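Local structure of CigR Protein (Salmonella enterica subsp. enterica serovar Typhimurium, 4EW5) at residues R21-N26 with L63-Y68; Y72-V77 with L81-L86. The protein is a putative inner membrane protein whose molecular role is not established, and whose C-terminal domain forms a small helix-and-sheet unit. All coordinates share one frame; numbering follows the deposited sequence.

Interaction 1: R21-N26 with L63-Y68. With EDO (1,2-ethanediol), chain C.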
loop_
_atom_site.group_PDB
_atom_site.type_symbol
_atom_site.label_atom_id
_atom_site.label_comp_id
_atom_site.label_asym_id
_atom_site.label_seq_id
_atom_site.Cartn_x
_atom_site.Cartn_y
_atom_site.Cartn_z
ATOM N N ARG A 21 -2.698 9.226 3.116
ATOM C CA ARG A 21 -3.684 10.265 3.284
ATOM C C ARG A 21 -4.222 10.271 4.712
ATOM O O ARG A 21 -4.481 11.300 5.261
ATOM C CB ARG A 21 -4.815 10.140 2.269
ATOM C CG ARG A 21 -5.904 11.176 2.419
ATOM C CD ARG A 21 -5.347 12.523 1.905
ATOM N NE ARG A 21 -6.383 13.522 1.751
ATOM C CZ ARG A 21 -6.173 14.834 1.588
ATOM N NH1 ARG A 21 -4.963 15.348 1.593
ATOM N NH2 ARG A 21 -7.231 15.624 1.427
ATOM N N GLN A 22 -4.416 9.106 5.306
ATOM C CA GLN A 22 -4.757 9.055 6.748
ATOM C C GLN A 22 -3.731 9.689 7.621
ATOM O O GLN A 22 -4.074 10.409 8.565
ATOM C CB GLN A 22 -4.932 7.615 7.197
ATOM C CG GLN A 22 -6.113 6.967 6.601
ATOM C CD GLN A 22 -6.114 5.452 6.816
ATOM O OE1 GLN A 22 -5.094 4.836 7.100
ATOM N NE2 GLN A 22 -7.265 4.868 6.602
ATOM N N LEU A 23 -2.431 9.437 7.353
ATOM C CA LEU A 23 -1.371 10.060 8.106
ATOM C C LEU A 23 -1.401 11.573 7.902
ATOM O O LEU A 23 -1.355 12.380 8.863
ATOM C CB LEU A 23 -0.026 9.476 7.645
ATOM C CG LEU A 23 0.306 8.072 8.133
ATOM C CD1 LEU A 23 1.397 7.399 7.289
ATOM C CD2 LEU A 23 0.714 8.141 9.619
ATOM N N ALA A 24 -1.339 12.017 6.639
ATOM C CA ALA A 24 -1.354 13.490 6.413
ATOM C C ALA A 24 -2.499 14.210 7.118
ATOM O O ALA A 24 -2.263 15.207 7.835
ATOM C CB ALA A 24 -1.377 13.796 4.866
ATOM N N VAL A 25 -3.742 13.723 6.944
ATOM C CA VAL A 25 -4.898 14.411 7.443
ATOM C C VAL A 25 -4.882 14.424 8.979
ATOM O O VAL A 25 -5.091 15.439 9.592
ATOM C CB VAL A 25 -6.232 13.795 6.945
ATOM C CG1 VAL A 25 -7.448 14.339 7.748
ATOM C CG2 VAL A 25 -6.363 13.986 5.413
ATOM N N ASN A 26 -4.636 13.273 9.582
ATOM C CA ASN A 26 -4.631 13.181 11.065
ATOM C C ASN A 26 -3.484 13.840 11.768
ATOM O O ASN A 26 -3.615 14.202 12.955
ATOM C CB ASN A 26 -4.904 11.762 11.510
ATOM C CG ASN A 26 -6.306 11.294 11.068
ATOM O OD1 ASN A 26 -6.457 10.319 10.267
ATOM N ND2 ASN A 26 -7.353 12.047 11.514
ATOM N N LEU A 63 7.150 9.782 9.412
ATOM C CA LEU A 63 8.198 8.900 8.977
ATOM C C LEU A 63 8.262 7.595 9.756
ATOM O O LEU A 63 8.673 6.595 9.207
ATOM C CB LEU A 63 9.556 9.574 9.062
ATOM C CG LEU A 63 9.882 10.586 7.989
ATOM C CD1 LEU A 63 11.325 11.082 8.146
ATOM C CD2 LEU A 63 9.718 9.998 6.600
ATOM N N GLY A 64 7.847 7.628 11.012
ATOM C CA GLY A 64 7.668 6.431 11.790
ATOM C C GLY A 64 6.691 5.408 11.254
ATOM O O GLY A 64 6.758 4.231 11.681
ATOM N N GLN A 65 5.777 5.838 10.342
ATOM C CA GLN A 65 4.680 5.033 9.836
ATOM C C GLN A 65 4.752 4.727 8.365
ATOM O O GLN A 65 3.790 4.213 7.802
ATOM C CB GLN A 65 3.325 5.769 10.122
ATOM C CG GLN A 65 3.299 6.353 11.513
ATOM C CD GLN A 65 3.087 5.266 12.490
ATOM O OE1 GLN A 65 2.259 4.378 12.240
ATOM N NE2 GLN A 65 3.831 5.289 13.599
ATOM N N LEU A 66 5.837 5.129 7.728
ATOM C CA LEU A 66 6.160 4.817 6.387
ATOM C C LEU A 66 7.427 3.933 6.362
ATOM O O LEU A 66 8.249 4.001 7.223
ATOM C CB LEU A 66 6.519 6.108 5.620
ATOM C CG LEU A 66 5.385 7.120 5.478
ATOM C CD1 LEU A 66 5.924 8.393 4.881
ATOM C CD2 LEU A 66 4.274 6.521 4.621
ATOM N N PRO A 67 7.563 3.084 5.353
ATOM C CA PRO A 67 8.754 2.228 5.273
ATOM C C PRO A 67 10.066 2.969 5.187
ATOM O O PRO A 67 10.169 4.078 4.605
ATOM C CB PRO A 67 8.540 1.409 3.967
ATOM C CG PRO A 67 7.096 1.451 3.745
ATOM C CD PRO A 67 6.638 2.842 4.253
ATOM N N TYR A 68 11.107 2.397 5.754
ATOM C CA TYR A 68 12.368 3.068 5.804
ATOM C C TYR A 68 13.337 2.250 4.972
ATOM O O TYR A 68 13.524 1.056 5.227
ATOM C CB TYR A 68 12.865 3.166 7.279
ATOM C CG TYR A 68 14.346 3.520 7.365
ATOM C CD1 TYR A 68 14.873 4.611 6.650
ATOM C CD2 TYR A 68 15.208 2.783 8.113
ATOM C CE1 TYR A 68 16.224 4.937 6.755
ATOM C CE2 TYR A 68 16.583 3.081 8.186
ATOM C CZ TYR A 68 17.077 4.166 7.509
ATOM O OH TYR A 68 18.406 4.476 7.508
HETATM C C1 EDO C . -9.491 12.639 1.481
HETATM O O1 EDO C . -10.128 13.949 1.785
HETATM C C2 EDO C . -9.046 12.463 0.004
HETATM O O2 EDO C . -8.965 11.104 -0.576
#

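Interaction 2: Y72-V77 with L81-L86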
loop_
_atom_site.group_PDB
_atom_site.type_symbol
_atom_site.label_atom_id
_atom_site.label_comp_id
_atom_site.label_asym_id
_atom_site.label_seq_id
_atom_site.Cartn_x
_atom_site.Cartn_y
_atom_site.Cartn_z
ATOM N N TYR A 72 17.538 6.414 1.321
ATOM C CA TYR A 72 16.356 7.111 0.663
ATOM C C TYR A 72 15.589 7.844 1.761
ATOM O O TYR A 72 15.663 7.437 2.939
ATOM C CB TYR A 72 15.407 6.077 0.071
ATOM C CG TYR A 72 16.025 5.206 -1.031
ATOM C CD1 TYR A 72 16.871 4.154 -0.713
ATOM C CD2 TYR A 72 15.839 5.513 -2.410
ATOM C CE1 TYR A 72 17.556 3.444 -1.695
ATOM C CE2 TYR A 72 16.463 4.769 -3.398
ATOM C CZ TYR A 72 17.324 3.741 -3.017
ATOM O OH TYR A 72 17.907 2.992 -3.966
ATOM N N GLU A 73 14.795 8.843 1.387
ATOM C CA GLU A 73 13.980 9.544 2.356
ATOM C C GLU A 73 12.699 10.014 1.711
ATOM O O GLU A 73 12.675 10.385 0.534
ATOM C CB GLU A 73 14.709 10.717 2.917
ATOM C CG GLU A 73 14.064 11.434 4.076
ATOM C CD GLU A 73 13.676 10.533 5.236
ATOM O OE1 GLU A 73 12.714 9.771 5.048
ATOM O OE2 GLU A 73 14.298 10.626 6.347
ATOM N N TRP A 74 11.638 10.006 2.503
ATOM C CA TRP A 74 10.325 10.459 2.066
ATOM C C TRP A 74 10.307 12.003 2.153
ATOM O O TRP A 74 10.838 12.576 3.139
ATOM C CB TRP A 74 9.259 9.887 2.970
ATOM C CG TRP A 74 9.010 8.434 2.738
ATOM C CD1 TRP A 74 9.435 7.357 3.497
ATOM C CD2 TRP A 74 8.292 7.862 1.615
ATOM N NE1 TRP A 74 9.006 6.188 2.976
ATOM C CE2 TRP A 74 8.289 6.416 1.836
ATOM C CE3 TRP A 74 7.611 8.388 0.519
ATOM C CZ2 TRP A 74 7.667 5.554 0.981
ATOM C CZ3 TRP A 74 6.980 7.494 -0.313
ATOM C CH2 TRP A 74 7.002 6.113 -0.082
ATOM N N LYS A 75 9.766 12.656 1.130
ATOM C CA LYS A 75 9.691 14.107 1.062
ATOM C C LYS A 75 8.306 14.550 0.631
ATOM O O LYS A 75 7.581 13.792 -0.056
ATOM C CB LYS A 75 10.726 14.637 0.085
ATOM C CG LYS A 75 12.131 14.329 0.494
ATOM C CD LYS A 75 12.562 15.317 1.591
ATOM C CE LYS A 75 13.837 14.916 2.288
ATOM N NZ LYS A 75 13.980 15.692 3.525
ATOM N N ILE A 76 7.969 15.796 0.957
ATOM C CA ILE A 76 6.793 16.444 0.412
ATOM C C ILE A 76 7.257 17.262 -0.818
ATOM O O ILE A 76 8.078 18.174 -0.701
ATOM C CB ILE A 76 6.172 17.390 1.419
ATOM C CG1 ILE A 76 5.933 16.674 2.814
ATOM C CG2 ILE A 76 4.837 17.982 0.904
ATOM C CD1 ILE A 76 5.318 17.636 3.858
ATOM N N VAL A 77 6.656 16.971 -1.956
ATOM C CA VAL A 77 6.977 17.613 -3.246
ATOM C C VAL A 77 5.657 18.085 -3.811
ATOM O O VAL A 77 4.803 17.262 -4.114
ATOM C CB VAL A 77 7.635 16.598 -4.182
ATOM C CG1 VAL A 77 7.908 17.221 -5.554
ATOM C CG2 VAL A 77 8.917 16.132 -3.555
ATOM N N LEU A 81 3.559 12.785 -1.980
ATOM C CA LEU A 81 4.524 12.165 -1.085
ATOM C C LEU A 81 5.517 11.403 -1.975
ATOM O O LEU A 81 5.090 10.536 -2.766
ATOM C CB LEU A 81 3.810 11.169 -0.170
ATOM C CG LEU A 81 4.654 10.367 0.807
ATOM C CD1 LEU A 81 5.566 11.213 1.705
ATOM C CD2 LEU A 81 3.746 9.400 1.620
ATOM N N VAL A 82 6.816 11.640 -1.825
ATOM C CA VAL A 82 7.801 11.150 -2.817
ATOM C C VAL A 82 9.003 10.579 -2.087
ATOM O O VAL A 82 9.565 11.248 -1.210
ATOM C CB VAL A 82 8.241 12.297 -3.756
ATOM C CG1 VAL A 82 9.165 11.715 -4.845
ATOM C CG2 VAL A 82 7.017 13.026 -4.352
ATOM N N LEU A 83 9.366 9.321 -2.362
ATOM C CA LEU A 83 10.535 8.745 -1.832
ATOM C C LEU A 83 11.671 9.092 -2.825
ATOM O O LEU A 83 11.570 8.798 -4.037
ATOM C CB LEU A 83 10.450 7.233 -1.805
ATOM C CG LEU A 83 11.590 6.445 -1.143
ATOM C CD1 LEU A 83 11.681 6.707 0.377
ATOM C CD2 LEU A 83 11.507 4.962 -1.397
ATOM N N ILE A 84 12.780 9.549 -2.277
ATOM C CA ILE A 84 13.855 10.111 -3.107
ATOM C C ILE A 84 15.162 9.539 -2.591
ATOM O O ILE A 84 15.375 9.481 -1.362
ATOM C CB ILE A 84 13.815 11.655 -2.962
ATOM C CG1 ILE A 84 12.596 12.192 -3.684
ATOM C CG2 ILE A 84 15.011 12.333 -3.547
ATOM C CD1 ILE A 84 12.335 13.687 -3.471
ATOM N N ALA A 85 16.009 9.064 -3.503
ATOM C CA ALA A 85 17.352 8.633 -3.146
ATOM C C ALA A 85 18.189 9.808 -2.638
ATOM O O ALA A 85 18.229 10.900 -3.252
ATOM C CB ALA A 85 18.054 8.003 -4.351
ATOM N N LEU A 86 18.858 9.592 -1.513
ATOM C CA LEU A 86 19.661 10.611 -0.933
ATOM C C LEU A 86 20.793 10.894 -1.889
ATOM O O LEU A 86 21.265 10.017 -2.580
ATOM C CB LEU A 86 20.239 10.192 0.425
ATOM C CG LEU A 86 19.189 10.143 1.558
ATOM C CD1 LEU A 86 19.936 9.630 2.819
ATOM C CD2 LEU A 86 18.507 11.469 1.856
#

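Interaction 1: R21-N26 with L63-Y68
Leu23, near the end of helix 11-26, carries this contact almost alone: its forked tip is set against Gln65 and Leu66, a worked example of how one branched side chain can join a helix to an irregular loop. The two methyls divide the work. CD2 rests on the aliphatic root of Gln65, 3.6 Å from Gln65 CB and 3.7 Å from Gln65 CG, while CD1 reaches past the same CB to meet Leu66 CD2 at 4.0 Å. With CG opposite the carbonyl carbon (chi1 -75°), the leucine extends its fork across the gap between the backbones, whose nearest CA atoms, those of Leu23 and Gln65, are 8.1 Å apart. Leu66 is buried; beyond this contact its side chain also touches Trp74 of strand 72-77.

Beyond CB and CG, the Gln65 side of the contact is looser. Gln65 is exposed, and after offering those two carbons its chain bends at chi2 (-76°), carrying the amide away from the helix. No hydrogen bond crosses between the segments, so the grip is apolar. Across the dimer, Gln65 packs on Gln22 of the second subunit, and Gln22 on that subunit's Gln65.

Arg21 is turned away from the loop. Its NH1 bonds the carbonyls of Val98 and Asp100 and its NH2 that of Leu101, fastening the C-terminal tail to the helix, while Val25 CG2 lies above one guanidinium face, offset toward the rim. An ethanediol, probably from the crystallisation liquor, sits at the guanidinium edge and accepts a weak bond from Arg21 NH2 to its O1 at 3.4 Å.

Residues 63-66 form a type I beta turn that starts on the last residue of helix 60-63, with Gln65 at its third position: the contact is a helix packed through one leucine against a beta turn.

Interaction 2: Y72-V77 with L81-L86
Tyr72, Leu83 and Trp74 interlock on one face of an antiparallel beta hairpin formed by strands 72-77 and 80-85, and they have the most surface buried by the contact. Residues 81-99 are predicted to form a transmembrane helix, yet in this crystallised domain 81-85 is a strand.

Leu83 is the middle piece. It faces Trp74 in a non-hydrogen-bonded pair, and its CG, opposite the backbone N (chi1 -175°), sends CD1 over the indole. That methyl lies 3.6 Å from the centroid of the five-membered ring of Trp74 and only 7° off the ring normal, a CH-pi contact made squarely over the face. The same CD1 packs against Tyr72 CB at 3.8 Å, so one methyl links both aromatic residues. The six-membered part of the indole reaches on to Leu81, whose CG is 3.6 Å from Trp74 CE3. Tyr72 covers its own partner across the strands: its CE2 meets Ala85 CB at 3.7 Å. From the second subunit, Pro8 packs on Tyr72 and Leu83, and Val11 on Trp74.

The opposite face bears Glu73, Lys75, Val82 and Ile84. Between the faces, Glu73 with Ile84 and Lys75 with Val82 are hydrogen-bonded pairs, each closed by two N-H...O bonds; the shortest, from Lys75 N to Val82 O, measures 2.7 Å. Val77 adds an apolar contact near the turn, its CB 3.6 Å from Val82 CG2.

The indole NE1 of Trp74 bonds the carbonyl of Pro67. The main-chain N of Trp74 points away from strand 80-85, and the carboxylate of its neighbour folds back to meet it: Glu73 OE1 accepts the N-H through its anti lone pair, with Trp74 N to Glu73 OE1 2.8 Å.

Overall arrangement
From the N terminus, helix 11-26 comes first, and interaction 1 closes the long connection from its last turns to the loop after helix 60-63, with 36 residues between the segments, among them the short edge strand 56-57. The chain then enters strand 72-77, and interaction 2 closes a tight hairpin, with three residues between the segments, one of them still in strand 80-85. The two loops follow in series, neither nesting nor crossing, with centres about 13 Å apart. They meet where Leu63 rests on Trp74, so the helix is tied through the loop to the central strands of the four-stranded antiparallel sheet. Both contacts also border the second subunit.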